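Local coordinates for DUF4627 domain-containing protein (Bacteroides thetaiotaomicron, PDB 3SEE), which is of unknown function but has a galactose-binding-domain-like fold and may bind sugars, at residues Phe130-Arg133 / Arg134-Ala138. Residues are numbered along the deposited sequence; the frame is centred on the assembly and turned at random. Where two conformers were deposited one is given.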
loop_
_atom_site.group_PDB
_atom_site.type_symbol
_atom_site.label_atom_id
_atom_site.label_comp_id
_atom_site.label_asym_id
_atom_site.label_seq_id
_atom_site.Cartn_x
_atom_site.Cartn_y
_atom_site.Cartn_z
ATOM N N PHE A 130 4.580 9.702 -4.562
ATOM C CA PHE A 130 3.808 8.484 -4.808
ATOM C C PHE A 130 3.558 8.325 -6.307
ATOM O O PHE A 130 3.309 9.322 -6.975
ATOM C CB PHE A 130 2.433 8.552 -4.144
ATOM C CG PHE A 130 2.430 8.824 -2.669
ATOM C CD1 PHE A 130 2.488 10.119 -2.167
ATOM C CD2 PHE A 130 2.299 7.785 -1.766
ATOM C CE1 PHE A 130 2.397 10.360 -0.802
ATOM C CE2 PHE A 130 2.211 8.027 -0.410
ATOM C CZ PHE A 130 2.278 9.298 0.058
ATOM N N PHE A 131 3.475 7.095 -6.802
ATOM C CA PHE A 131 2.912 6.909 -8.135
ATOM C C PHE A 131 1.406 7.203 -8.137
ATOM O O PHE A 131 0.702 6.932 -7.159
ATOM C CB PHE A 131 3.157 5.506 -8.632
ATOM C CG PHE A 131 4.604 5.196 -8.868
ATOM C CD1 PHE A 131 5.347 5.945 -9.756
ATOM C CD2 PHE A 131 5.243 4.161 -8.196
ATOM C CE1 PHE A 131 6.689 5.649 -9.978
ATOM C CE2 PHE A 131 6.577 3.873 -8.400
ATOM C CZ PHE A 131 7.298 4.611 -9.301
HETATM N N MSE A 132 0.925 7.787 -9.220
HETATM C CA MSE A 132 -0.469 8.171 -9.328
HETATM C C MSE A 132 -1.351 6.986 -9.678
HETATM O O MSE A 132 -1.094 6.259 -10.631
HETATM C CB MSE A 132 -0.607 9.233 -10.408
HETATM C CG MSE A 132 -1.992 9.905 -10.399
HETATM SE SE MSE A 132 -2.273 11.045 -11.951
HETATM C CE MSE A 132 -3.000 9.706 -13.155
ATOM N N ARG A 133 -2.448 6.838 -8.950
ATOM C CA ARG A 133 -3.398 5.840 -9.371
ATOM C C ARG A 133 -3.998 6.305 -10.726
ATOM O O ARG A 133 -4.285 7.479 -10.969
ATOM C CB ARG A 133 -4.408 5.484 -8.271
ATOM C CG ARG A 133 -5.391 6.568 -7.932
ATOM C CD ARG A 133 -6.299 6.190 -6.745
ATOM N NE ARG A 133 -7.071 7.361 -6.427
ATOM C CZ ARG A 133 -8.163 7.745 -7.075
ATOM N NH1 ARG A 133 -8.652 7.034 -8.073
ATOM N NH2 ARG A 133 -8.761 8.862 -6.701
ATOM N N ARG A 134 -4.104 5.372 -11.643
ATOM C CA ARG A 134 -4.374 5.717 -13.017
ATOM C C ARG A 134 -5.680 6.451 -13.228
ATOM O O ARG A 134 -5.763 7.351 -14.068
ATOM C CB ARG A 134 -4.335 4.451 -13.843
ATOM C CG ARG A 134 -4.125 4.647 -15.213
ATOM C CD ARG A 134 -3.589 3.409 -15.898
ATOM N NE ARG A 134 -3.458 3.857 -17.252
ATOM C CZ ARG A 134 -4.142 3.390 -18.273
ATOM N NH1 ARG A 134 -5.011 2.406 -18.117
ATOM N NH2 ARG A 134 -3.880 3.858 -19.467
ATOM N N ASP A 135 -6.690 6.103 -12.435
ATOM C CA ASP A 135 -8.002 6.726 -12.548
ATOM C C ASP A 135 -8.121 8.058 -11.813
ATOM O O ASP A 135 -9.184 8.650 -11.771
ATOM C CB ASP A 135 -9.103 5.763 -12.076
ATOM C CG ASP A 135 -9.522 4.798 -13.150
ATOM O OD1 ASP A 135 -9.627 5.235 -14.306
ATOM O OD2 ASP A 135 -9.714 3.597 -12.852
ATOM N N TYR A 136 -7.029 8.570 -11.249
ATOM C CA TYR A 136 -7.131 9.857 -10.539
ATOM C C TYR A 136 -7.410 10.997 -11.506
ATOM O O TYR A 136 -6.772 11.121 -12.544
ATOM C CB TYR A 136 -5.854 10.175 -9.772
ATOM C CG TYR A 136 -5.892 11.480 -9.000
ATOM C CD1 TYR A 136 -6.905 11.725 -8.091
ATOM C CD2 TYR A 136 -4.915 12.437 -9.157
ATOM C CE1 TYR A 136 -6.946 12.889 -7.362
ATOM C CE2 TYR A 136 -4.936 13.591 -8.420
ATOM C CZ TYR A 136 -5.948 13.834 -7.511
ATOM O OH TYR A 136 -5.964 14.997 -6.769
ATOM N N ASP A 137 -8.357 11.829 -11.105
ATOM C CA ASP A 137 -8.663 13.084 -11.811
ATOM C C ASP A 137 -8.981 14.112 -10.722
ATOM O O ASP A 137 -10.014 14.015 -10.063
ATOM C CB ASP A 137 -9.849 12.837 -12.759
ATOM C CG ASP A 137 -10.299 14.058 -13.521
ATOM O OD1 ASP A 137 -10.192 15.166 -13.019
ATOM O OD2 ASP A 137 -10.838 13.865 -14.639
ATOM N N ALA A 138 -8.073 15.066 -10.509
ATOM C CA ALA A 138 -8.196 16.017 -9.391
ATOM C C ALA A 138 -9.397 16.919 -9.533
ATOM O O ALA A 138 -9.946 17.368 -8.536
ATOM C CB ALA A 138 -6.923 16.888 -9.247
#
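A type I beta turn from Arg133 to Tyr136 follows strand 130-133, an inner strand of the antiparallel sheet, and starts the loop toward strand 149-152. Tyr136 N closes it with a hydrogen bond to Arg133 O at 3.0 Å. Arg134 and Asp135 fill the exposed corner, while the side chains of Met132, Arg133 and Tyr136 are buried. The Tyr136 ring lies between the other two: in the conformer given, Arg133 NH2 comes to the ring edge, 3.7 Å from Tyr136 CD1, and on the other side Met132, a selenomethionine, brings SE to 4.1 Å from Tyr136 CD2. This is an edge-on Met-aromatic contact, backed by Met132 CG against Tyr136 CB at 3.9 Å. With CG tucked between its backbone N and carbonyl carbon (chi1 69°) and the chain extended beyond, Arg133 runs forward along the turn, one guanidinium face lying over Tyr136 CA. The guanidinium is tilted 67° from the ring plane, so the two do not stack. In this conformer its NE and NH2 hydrogen-bond to Ser145 O and Gln141 OE1, tying the strand end to the following loop. The whole is a strand-terminating type I turn in a beta-sandwich domain of the galactose-binding-domain-like fold.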